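Local coordinates for protein lysyl oxidase (PDB 1W7C) that probably oxidises primary amines, peptidyl lysine among them, to aldehydes, using a copper ion and a topaquinone cofactor built from one of its own side chains, at residues Glu339-Tyr344 with Val581-Lys586; Gly460-Gly465 with Leu652-Asn657; Asn657-Asp660 with Thr664-Ser667. One frame throughout, in Å; residues are numbered along the deposited sequence.

All three contacts are buried in the enzyme domain, close to the copper site and to the second subunit, and none is a surface contact. Contact 1 is ionic and lies beside the strand carrying copper ligands H488 and H490. Contact 2 holds the third histidine, H654, and is apolar apart from the metal. Contact 3 is polar, an acidic side chain and a water knitting together the loop that follows strand 642-654. Contacts 1 and 2 touch mainly through H653, which packs on H582 and I584. Contacts 2 and 3 share N657 and are joined by the hydrogen bond between H654 and D660, whereas contacts 1 and 3 do not touch.

Contact 1 (Glu339-Tyr344 with Val581-Lys586); sequences ELIAEY and VHRIVK
At the end of strand 329-344, beside the copper-ligand strand 488-498, E343 forms a bidentate salt bridge with R583, from the long loop between strands 569-576 and 602-606. R583 presents its guanidinium side-on: NE gives a hydrogen bond to OE2 of E343 at 2.8 Å, and NH2 gives one to OE1 of E343 at 2.9 Å. The carboxylate and guanidinium planes are turned 43° apart. OE2 lies close to the guanidinium plane, yet NE meets it from above the carboxylate. E343 can span the gap because its chain is extended, CG lying anti to the backbone N (chi1 -178°). In the beta-sheet core of the copper amine oxidase domain, this strand pairs antiparallel with the one bearing H488 and H490, so the bridge ties the loop to the copper-site framework. Water 1 adds a link, donating to E343 OE2 at 2.7 Å and accepting from V585 N at 3.1 Å. The carbonyl O of V585 sits 3.4 Å above the centre of one guanidinium face, while V585 CG1 lies 3.4 Å from E343 OE1. I341 crosses R583 at about a right angle, its CD1 4.0 Å from CD of the arginine. K530 of the second subunit donates to E343 O.

Contact 2 (Gly460-Gly465 with Leu652-Asn657); sequences GYIQAG and LHHLPN. With CU (copper (II) ion), chain C.
The loop 460-465 approaches the end of strand 642-654 and the turn after it with no hydrogen bond between the two segments, the CA atoms of I462 and P656 being nearest at 7.6 Å. I462 does all the reaching from its side. With chi1 at 63°, its CG1 is flanked by both N and C of its own backbone, which sends the ethyl arm and the CG2 methyl together against the proline ring. CD1 of I462 rests 3.7 Å from CB of P656, and CG2 of I462 lies 3.9 Å from CG of P656. The same CG2 also comes to 4.1 Å from CE1 of H654, meeting that ring obliquely. P656 touches both: its CG stands 3.8 Å above the centre of the H654 ring and covers that face.

The imidazole is further fixed in its plane by bonds at two of its atoms. ND1 of H654 binds the copper ion at 2.0 Å, with water 2 on the metal at 2.2 Å and H488 and H490 supplying the other histidine nitrogens; this is the three-histidine copper site of the amine oxidases. NE2 of H654, turned away from the metal, is hydrogen-bonded to OD1 of D660. The backbone of H654 also pairs with that of H488, setting the two ligands on neighbouring strands. With metal on one nitrogen, a carboxylate on the other and hydrocarbon from P656 and I462 packed against it, the ring is probably left little freedom to tilt or rotate, and D660 acts as a second-shell residue that positions a first-shell ligand.

Contact 3 (Asn657-Asp660 with Thr664-Ser667); sequences NSND and TIFS
Three partners converge on a single carboxylate oxygen, OD1 of D660: the hydroxyl of T664, a water and, from beyond the two segments, NE2 of the copper ligand H654. D660 closes a short 3-10 turn, 658-660, which is introduced by an Asx turn at N657, all in the loop between strands 642-654 and 670-678. In the Asx turn N657 OD1 accepts from N659 N at 2.9 Å, with the donor well above the amide plane, 64° out of it. The backbone of the turn is closed by D660 N giving to N657 O.

The side chains of T664 and D660 run alongside each other in the same direction. OG1 of T664 donates to OD1 of D660 at 2.8 Å, using the anti lone pair, the one away from OD2. The threonine hydroxyl stands beside its own backbone N (chi1 -65°), turned to the carboxylate, and T664 N itself bonds to the backbone of G460. OD2 is occupied too, taking N657 N at 2.9 Å in a nearly straight bond (167°). With both oxygens engaged, the carboxylate is held against rotation, and its charge would probably polarise the imidazole of H654.

Water 3 stitches the segments a second time. It donates to N659 O at 2.8 Å and to D660 OD1 at 2.9 Å, and it accepts from I665 N at 3.0 Å. The second subunit closes over the outer part of the turn: its N679 N donates to N657 OD1, and its D449 accepts from ND2 of N659 and packs on I665. Directed at that aspartate, N659 ND2 also passes 3.7 Å from CD1 of I665.

Contact 1 (Glu339-Tyr344 with Val581-Lys586)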
loop_
_atom_site.group_PDB
_atom_site.type_symbol
_atom_site.label_atom_id
_atom_site.label_comp_id
_atom_site.label_asym_id
_atom_site.label_seq_id
_atom_site.Cartn_x
_atom_site.Cartn_y
_atom_site.Cartn_z
ATOM N N GLU A 339 -7.001 -20.002 3.790
ATOM C CA GLU A 339 -6.883 -20.657 2.470
ATOM C C GLU A 339 -6.206 -19.714 1.527
ATOM O O GLU A 339 -6.292 -18.493 1.672
ATOM C CB GLU A 339 -8.237 -21.079 1.924
ATOM C CG GLU A 339 -8.299 -21.768 0.562
ATOM C CD GLU A 339 -7.537 -23.096 0.481
ATOM O OE1 GLU A 339 -6.283 -23.103 0.569
ATOM O OE2 GLU A 339 -8.213 -24.148 0.251
ATOM N N LEU A 340 -5.513 -20.298 0.571
ATOM C CA LEU A 340 -4.921 -19.574 -0.543
ATOM C C LEU A 340 -5.174 -20.395 -1.787
ATOM O O LEU A 340 -4.853 -21.593 -1.823
ATOM C CB LEU A 340 -3.409 -19.338 -0.418
ATOM C CG LEU A 340 -2.735 -18.916 0.818
ATOM C CD1 LEU A 340 -2.573 -20.117 1.704
ATOM C CD2 LEU A 340 -1.340 -18.315 0.438
ATOM N N ILE A 341 -5.727 -19.766 -2.808
ATOM C CA ILE A 341 -6.030 -20.417 -4.086
ATOM C C ILE A 341 -5.209 -19.783 -5.198
ATOM O O ILE A 341 -4.836 -18.598 -5.142
ATOM C CB ILE A 341 -7.540 -20.407 -4.454
ATOM C CG1 ILE A 341 -8.049 -18.972 -4.568
ATOM C CG2 ILE A 341 -8.288 -21.250 -3.423
ATOM C CD1 ILE A 341 -9.466 -18.875 -5.195
ATOM N N ALA A 342 -4.935 -20.589 -6.207
ATOM C CA ALA A 342 -4.319 -20.106 -7.421
ATOM C C ALA A 342 -5.074 -20.721 -8.576
ATOM O O ALA A 342 -5.000 -21.948 -8.786
ATOM C CB ALA A 342 -2.846 -20.469 -7.482
ATOM N N GLU A 343 -5.862 -19.901 -9.276
ATOM C CA GLU A 343 -6.802 -20.362 -10.256
ATOM C C GLU A 343 -6.410 -19.820 -11.636
ATOM O O GLU A 343 -6.420 -18.600 -11.845
ATOM C CB GLU A 343 -8.206 -19.872 -9.895
ATOM C CG GLU A 343 -9.291 -20.342 -10.858
ATOM C CD GLU A 343 -10.641 -19.714 -10.619
ATOM O OE1 GLU A 343 -11.608 -20.230 -11.211
ATOM O OE2 GLU A 343 -10.712 -18.668 -9.933
ATOM N N TYR A 344 -6.081 -20.717 -12.549
ATOM C CA TYR A 344 -5.519 -20.362 -13.863
ATOM C C TYR A 344 -6.567 -20.350 -14.942
ATOM O O TYR A 344 -7.517 -21.149 -14.891
ATOM C CB TYR A 344 -4.370 -21.334 -14.236
ATOM C CG TYR A 344 -3.153 -21.137 -13.372
ATOM C CD1 TYR A 344 -3.151 -21.522 -12.039
ATOM C CD2 TYR A 344 -1.986 -20.518 -13.859
ATOM C CE1 TYR A 344 -2.074 -21.298 -11.230
ATOM C CE2 TYR A 344 -0.915 -20.282 -13.034
ATOM C CZ TYR A 344 -0.972 -20.672 -11.728
ATOM O OH TYR A 344 0.111 -20.425 -10.932
ATOM N N VAL A 581 -9.012 -7.430 -4.194
ATOM C CA VAL A 581 -9.662 -8.059 -5.322
ATOM C C VAL A 581 -10.066 -9.491 -4.999
ATOM O O VAL A 581 -9.542 -10.116 -4.103
ATOM C CB VAL A 581 -8.799 -8.020 -6.595
ATOM C CG1 VAL A 581 -8.331 -6.567 -6.926
ATOM C CG2 VAL A 581 -7.598 -8.918 -6.483
ATOM N N HIS A 582 -11.052 -9.971 -5.753
ATOM C CA HIS A 582 -11.582 -11.314 -5.645
ATOM C C HIS A 582 -11.525 -12.020 -7.007
ATOM O O HIS A 582 -11.076 -11.440 -7.998
ATOM C CB HIS A 582 -13.016 -11.281 -5.079
ATOM C CG HIS A 582 -13.981 -10.484 -5.892
ATOM N ND1 HIS A 582 -14.424 -10.860 -7.139
ATOM C CD2 HIS A 582 -14.534 -9.274 -5.652
ATOM C CE1 HIS A 582 -15.237 -9.925 -7.619
ATOM N NE2 HIS A 582 -15.306 -8.948 -6.741
ATOM N N ARG A 583 -11.975 -13.265 -7.059
ATOM C CA ARG A 583 -11.939 -14.021 -8.285
ATOM C C ARG A 583 -12.636 -13.315 -9.414
ATOM O O ARG A 583 -13.723 -12.757 -9.246
ATOM C CB ARG A 583 -12.616 -15.383 -8.119
ATOM C CG ARG A 583 -11.878 -16.416 -7.308
ATOM C CD ARG A 583 -12.740 -17.671 -7.075
ATOM N NE ARG A 583 -12.964 -18.389 -8.302
ATOM C CZ ARG A 583 -14.026 -19.136 -8.575
ATOM N NH1 ARG A 583 -15.033 -19.230 -7.725
ATOM N NH2 ARG A 583 -14.082 -19.788 -9.716
ATOM N N ILE A 584 -12.049 -13.403 -10.583
ATOM C CA ILE A 584 -12.694 -13.029 -11.857
ATOM C C ILE A 584 -13.685 -14.089 -12.300
ATOM O O ILE A 584 -14.832 -13.781 -12.615
ATOM C CB ILE A 584 -11.636 -12.765 -12.931
ATOM C CG1 ILE A 584 -10.754 -11.596 -12.515
ATOM C CG2 ILE A 584 -12.321 -12.506 -14.288
ATOM C CD1 ILE A 584 -9.487 -11.418 -13.340
ATOM N N VAL A 585 -13.246 -15.335 -12.352
ATOM C CA VAL A 585 -14.120 -16.449 -12.779
ATOM C C VAL A 585 -15.258 -16.650 -11.758
ATOM O O VAL A 585 -15.017 -16.503 -10.543
ATOM C CB VAL A 585 -13.263 -17.723 -12.923
ATOM C CG1 VAL A 585 -14.141 -18.963 -13.166
ATOM C CG2 VAL A 585 -12.212 -17.527 -14.013
ATOM N N LYS A 586 -16.439 -16.993 -12.256
ATOM C CA LYS A 586 -17.625 -17.186 -11.429
ATOM C C LYS A 586 -17.952 -18.658 -11.195
ATOM O O LYS A 586 -18.355 -19.040 -10.094
ATOM C CB LYS A 586 -18.836 -16.474 -12.066
ATOM C CG LYS A 586 -18.541 -14.950 -12.394
ATOM C CD LYS A 586 -17.949 -14.191 -11.222
ATOM C CE LYS A 586 -17.583 -12.728 -11.545
ATOM N NZ LYS A 586 -16.500 -12.197 -10.611
HETATM O O HOH W 1 -10.454 -16.405 -11.413
#

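Contact 2 (Gly460-Gly465 with Leu652-Asn657)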
loop_
_atom_site.group_PDB
_atom_site.type_symbol
_atom_site.label_atom_id
_atom_site.label_comp_id
_atom_site.label_asym_id
_atom_site.label_seq_id
_atom_site.Cartn_x
_atom_site.Cartn_y
_atom_site.Cartn_z
ATOM N N GLY A 460 8.725 -16.132 -6.634
ATOM C CA GLY A 460 9.052 -17.472 -7.039
ATOM C C GLY A 460 8.820 -17.621 -8.530
ATOM O O GLY A 460 8.797 -16.625 -9.253
ATOM N N TYR A 461 8.769 -18.883 -8.977
ATOM C CA TYR A 461 8.538 -19.197 -10.385
ATOM C C TYR A 461 7.076 -19.226 -10.672
ATOM O O TYR A 461 6.292 -19.842 -9.963
ATOM C CB TYR A 461 9.129 -20.556 -10.712
ATOM C CG TYR A 461 10.637 -20.610 -10.863
ATOM C CD1 TYR A 461 11.442 -21.186 -9.901
ATOM C CD2 TYR A 461 11.251 -20.067 -11.969
ATOM C CE1 TYR A 461 12.828 -21.215 -10.045
ATOM C CE2 TYR A 461 12.617 -20.088 -12.132
ATOM C CZ TYR A 461 13.397 -20.675 -11.174
ATOM O OH TYR A 461 14.763 -20.718 -11.327
ATOM N N ILE A 462 6.726 -18.627 -11.780
ATOM C CA ILE A 462 5.352 -18.735 -12.258
ATOM C C ILE A 462 5.050 -20.120 -12.858
ATOM O O ILE A 462 5.945 -20.780 -13.343
ATOM C CB ILE A 462 5.030 -17.649 -13.324
ATOM C CG1 ILE A 462 5.895 -17.825 -14.574
ATOM C CG2 ILE A 462 5.155 -16.292 -12.739
ATOM C CD1 ILE A 462 5.519 -16.926 -15.745
ATOM N N GLN A 463 3.781 -20.518 -12.856
ATOM C CA GLN A 463 3.328 -21.642 -13.639
ATOM C C GLN A 463 2.939 -21.096 -15.000
ATOM O O GLN A 463 1.836 -20.647 -15.212
ATOM C CB GLN A 463 2.195 -22.382 -12.954
ATOM C CG GLN A 463 1.728 -23.582 -13.747
ATOM C CD GLN A 463 0.683 -24.421 -13.051
ATOM O OE1 GLN A 463 0.807 -24.709 -11.888
ATOM N NE2 GLN A 463 -0.337 -24.823 -13.782
ATOM N N ALA A 464 3.911 -21.083 -15.888
ATOM C CA ALA A 464 3.707 -20.636 -17.244
ATOM C C ALA A 464 3.039 -21.736 -18.062
ATOM O O ALA A 464 2.676 -22.819 -17.547
ATOM C CB ALA A 464 5.030 -20.294 -17.829
ATOM N N GLY A 465 2.743 -21.430 -19.321
ATOM C CA GLY A 465 2.214 -22.414 -20.227
ATOM C C GLY A 465 2.905 -22.410 -21.567
ATOM O O GLY A 465 3.579 -21.460 -21.922
ATOM N N LEU A 652 -4.595 -11.029 -6.033
ATOM C CA LEU A 652 -3.829 -10.480 -7.149
ATOM C C LEU A 652 -4.326 -11.123 -8.431
ATOM O O LEU A 652 -4.413 -12.357 -8.510
ATOM C CB LEU A 652 -2.345 -10.834 -7.003
ATOM C CG LEU A 652 -1.640 -10.456 -5.690
ATOM C CD1 LEU A 652 -0.309 -11.193 -5.501
ATOM C CD2 LEU A 652 -1.361 -8.946 -5.560
ATOM N N HIS A 653 -4.606 -10.314 -9.433
ATOM C CA HIS A 653 -4.776 -10.804 -10.793
ATOM C C HIS A 653 -3.414 -10.751 -11.471
ATOM O O HIS A 653 -2.920 -9.670 -11.818
ATOM C CB HIS A 653 -5.732 -9.921 -11.580
ATOM C CG HIS A 653 -7.051 -9.677 -10.917
ATOM N ND1 HIS A 653 -7.832 -10.692 -10.406
ATOM C CD2 HIS A 653 -7.702 -8.524 -10.653
ATOM C CE1 HIS A 653 -8.929 -10.161 -9.891
ATOM N NE2 HIS A 653 -8.860 -8.845 -10.003
ATOM N N HIS A 654 -2.788 -11.895 -11.649
ATOM C CA HIS A 654 -1.394 -11.970 -12.086
ATOM C C HIS A 654 -1.353 -12.356 -13.556
ATOM O O HIS A 654 -1.750 -13.441 -13.941
ATOM C CB HIS A 654 -0.641 -12.969 -11.239
ATOM C CG HIS A 654 0.836 -12.879 -11.351
ATOM N ND1 HIS A 654 1.672 -13.754 -10.690
ATOM C CD2 HIS A 654 1.649 -11.957 -11.929
ATOM C CE1 HIS A 654 2.936 -13.421 -10.918
ATOM N NE2 HIS A 654 2.948 -12.335 -11.672
ATOM N N LEU A 655 -0.831 -11.427 -14.359
ATOM C CA LEU A 655 -0.610 -11.586 -15.796
ATOM C C LEU A 655 0.909 -11.419 -15.984
ATOM O O LEU A 655 1.420 -10.292 -16.199
ATOM C CB LEU A 655 -1.371 -10.516 -16.574
ATOM C CG LEU A 655 -1.251 -10.679 -18.094
ATOM C CD1 LEU A 655 -1.992 -11.923 -18.584
ATOM C CD2 LEU A 655 -1.738 -9.443 -18.856
ATOM N N PRO A 656 1.664 -12.493 -15.844
ATOM C CA PRO A 656 3.115 -12.375 -15.860
ATOM C C PRO A 656 3.658 -11.779 -17.156
ATOM O O PRO A 656 3.172 -12.026 -18.228
ATOM C CB PRO A 656 3.586 -13.803 -15.660
ATOM C CG PRO A 656 2.483 -14.422 -14.831
ATOM C CD PRO A 656 1.254 -13.856 -15.457
ATOM N N ASN A 657 4.704 -10.987 -16.994
ATOM C CA ASN A 657 5.402 -10.350 -18.097
ATOM C C ASN A 657 6.907 -10.578 -17.939
ATOM O O ASN A 657 7.341 -11.421 -17.146
ATOM C CB ASN A 657 4.988 -8.862 -18.202
ATOM C CG ASN A 657 5.555 -7.988 -17.114
ATOM O OD1 ASN A 657 6.654 -7.434 -17.249
ATOM N ND2 ASN A 657 4.833 -7.888 -15.971
HETATM CU CU CU C . 1.108 -15.364 -9.609
HETATM O O HOH W 2 2.712 -16.877 -9.533
#

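Contact 3 (Asn657-Asp660 with Thr664-Ser667)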
loop_
_atom_site.group_PDB
_atom_site.type_symbol
_atom_site.label_atom_id
_atom_site.label_comp_id
_atom_site.label_asym_id
_atom_site.label_seq_id
_atom_site.Cartn_x
_atom_site.Cartn_y
_atom_site.Cartn_z
ATOM N N ASN A 657 4.704 -10.987 -16.994
ATOM C CA ASN A 657 5.402 -10.350 -18.097
ATOM C C ASN A 657 6.907 -10.578 -17.939
ATOM O O ASN A 657 7.341 -11.421 -17.146
ATOM C CB ASN A 657 4.988 -8.862 -18.202
ATOM C CG ASN A 657 5.555 -7.988 -17.114
ATOM O OD1 ASN A 657 6.654 -7.434 -17.249
ATOM N ND2 ASN A 657 4.833 -7.888 -15.971
ATOM N N SER A 658 7.726 -9.834 -18.684
ATOM C CA SER A 658 9.182 -9.940 -18.553
ATOM C C SER A 658 9.651 -9.741 -17.128
ATOM O O SER A 658 10.657 -10.332 -16.715
ATOM C CB SER A 658 9.847 -8.908 -19.456
ATOM O OG SER A 658 9.555 -7.589 -19.044
ATOM N N ASN A 659 8.917 -8.935 -16.352
ATOM C CA ASN A 659 9.337 -8.647 -14.975
ATOM C C ASN A 659 9.069 -9.786 -14.023
ATOM O O ASN A 659 9.311 -9.633 -12.830
ATOM C CB ASN A 659 8.726 -7.318 -14.463
ATOM C CG ASN A 659 9.780 -6.391 -13.914
ATOM O OD1 ASN A 659 10.845 -6.211 -14.548
ATOM N ND2 ASN A 659 9.546 -5.817 -12.737
ATOM N N ASP A 660 8.600 -10.929 -14.559
ATOM C CA ASP A 660 8.416 -12.175 -13.834
ATOM C C ASP A 660 9.415 -13.283 -14.235
ATOM O O ASP A 660 9.281 -14.400 -13.768
ATOM C CB ASP A 660 6.988 -12.658 -14.017
ATOM C CG ASP A 660 5.984 -11.711 -13.451
ATOM O OD1 ASP A 660 5.738 -11.807 -12.215
ATOM O OD2 ASP A 660 5.448 -10.850 -14.161
ATOM N N THR A 664 9.040 -13.912 -10.283
ATOM C CA THR A 664 8.207 -12.830 -9.806
ATOM C C THR A 664 8.887 -12.135 -8.630
ATOM O O THR A 664 9.619 -12.740 -7.876
ATOM C CB THR A 664 6.862 -13.442 -9.376
ATOM O OG1 THR A 664 6.213 -13.977 -10.539
ATOM C CG2 THR A 664 5.923 -12.420 -8.786
ATOM N N ILE A 665 8.658 -10.831 -8.500
ATOM C CA ILE A 665 9.211 -10.021 -7.418
ATOM C C ILE A 665 8.142 -9.635 -6.383
ATOM O O ILE A 665 6.985 -9.393 -6.704
ATOM C CB ILE A 665 10.013 -8.798 -7.959
ATOM C CG1 ILE A 665 9.125 -7.732 -8.591
ATOM C CG2 ILE A 665 11.107 -9.294 -8.902
ATOM C CD1 ILE A 665 9.888 -6.546 -9.147
ATOM N N PHE A 666 8.589 -9.547 -5.128
ATOM C CA PHE A 666 7.719 -9.299 -3.992
ATOM C C PHE A 666 7.228 -7.852 -3.957
ATOM O O PHE A 666 6.185 -7.576 -3.369
ATOM C CB PHE A 666 8.441 -9.539 -2.659
ATOM C CG PHE A 666 8.616 -10.999 -2.242
ATOM C CD1 PHE A 666 9.862 -11.446 -1.745
ATOM C CD2 PHE A 666 7.566 -11.869 -2.212
ATOM C CE1 PHE A 666 9.997 -12.764 -1.262
ATOM C CE2 PHE A 666 7.708 -13.152 -1.753
ATOM C CZ PHE A 666 8.916 -13.598 -1.282
ATOM N N SER A 667 7.976 -6.912 -4.525
ATOM C CA SER A 667 7.644 -5.481 -4.391
ATOM C C SER A 667 6.322 -5.115 -5.064
ATOM O O SER A 667 5.532 -4.294 -4.537
ATOM C CB SER A 667 8.758 -4.683 -5.013
ATOM O OG SER A 667 8.970 -5.171 -6.314
HETATM O O HOH W 3 7.258 -9.739 -10.964
#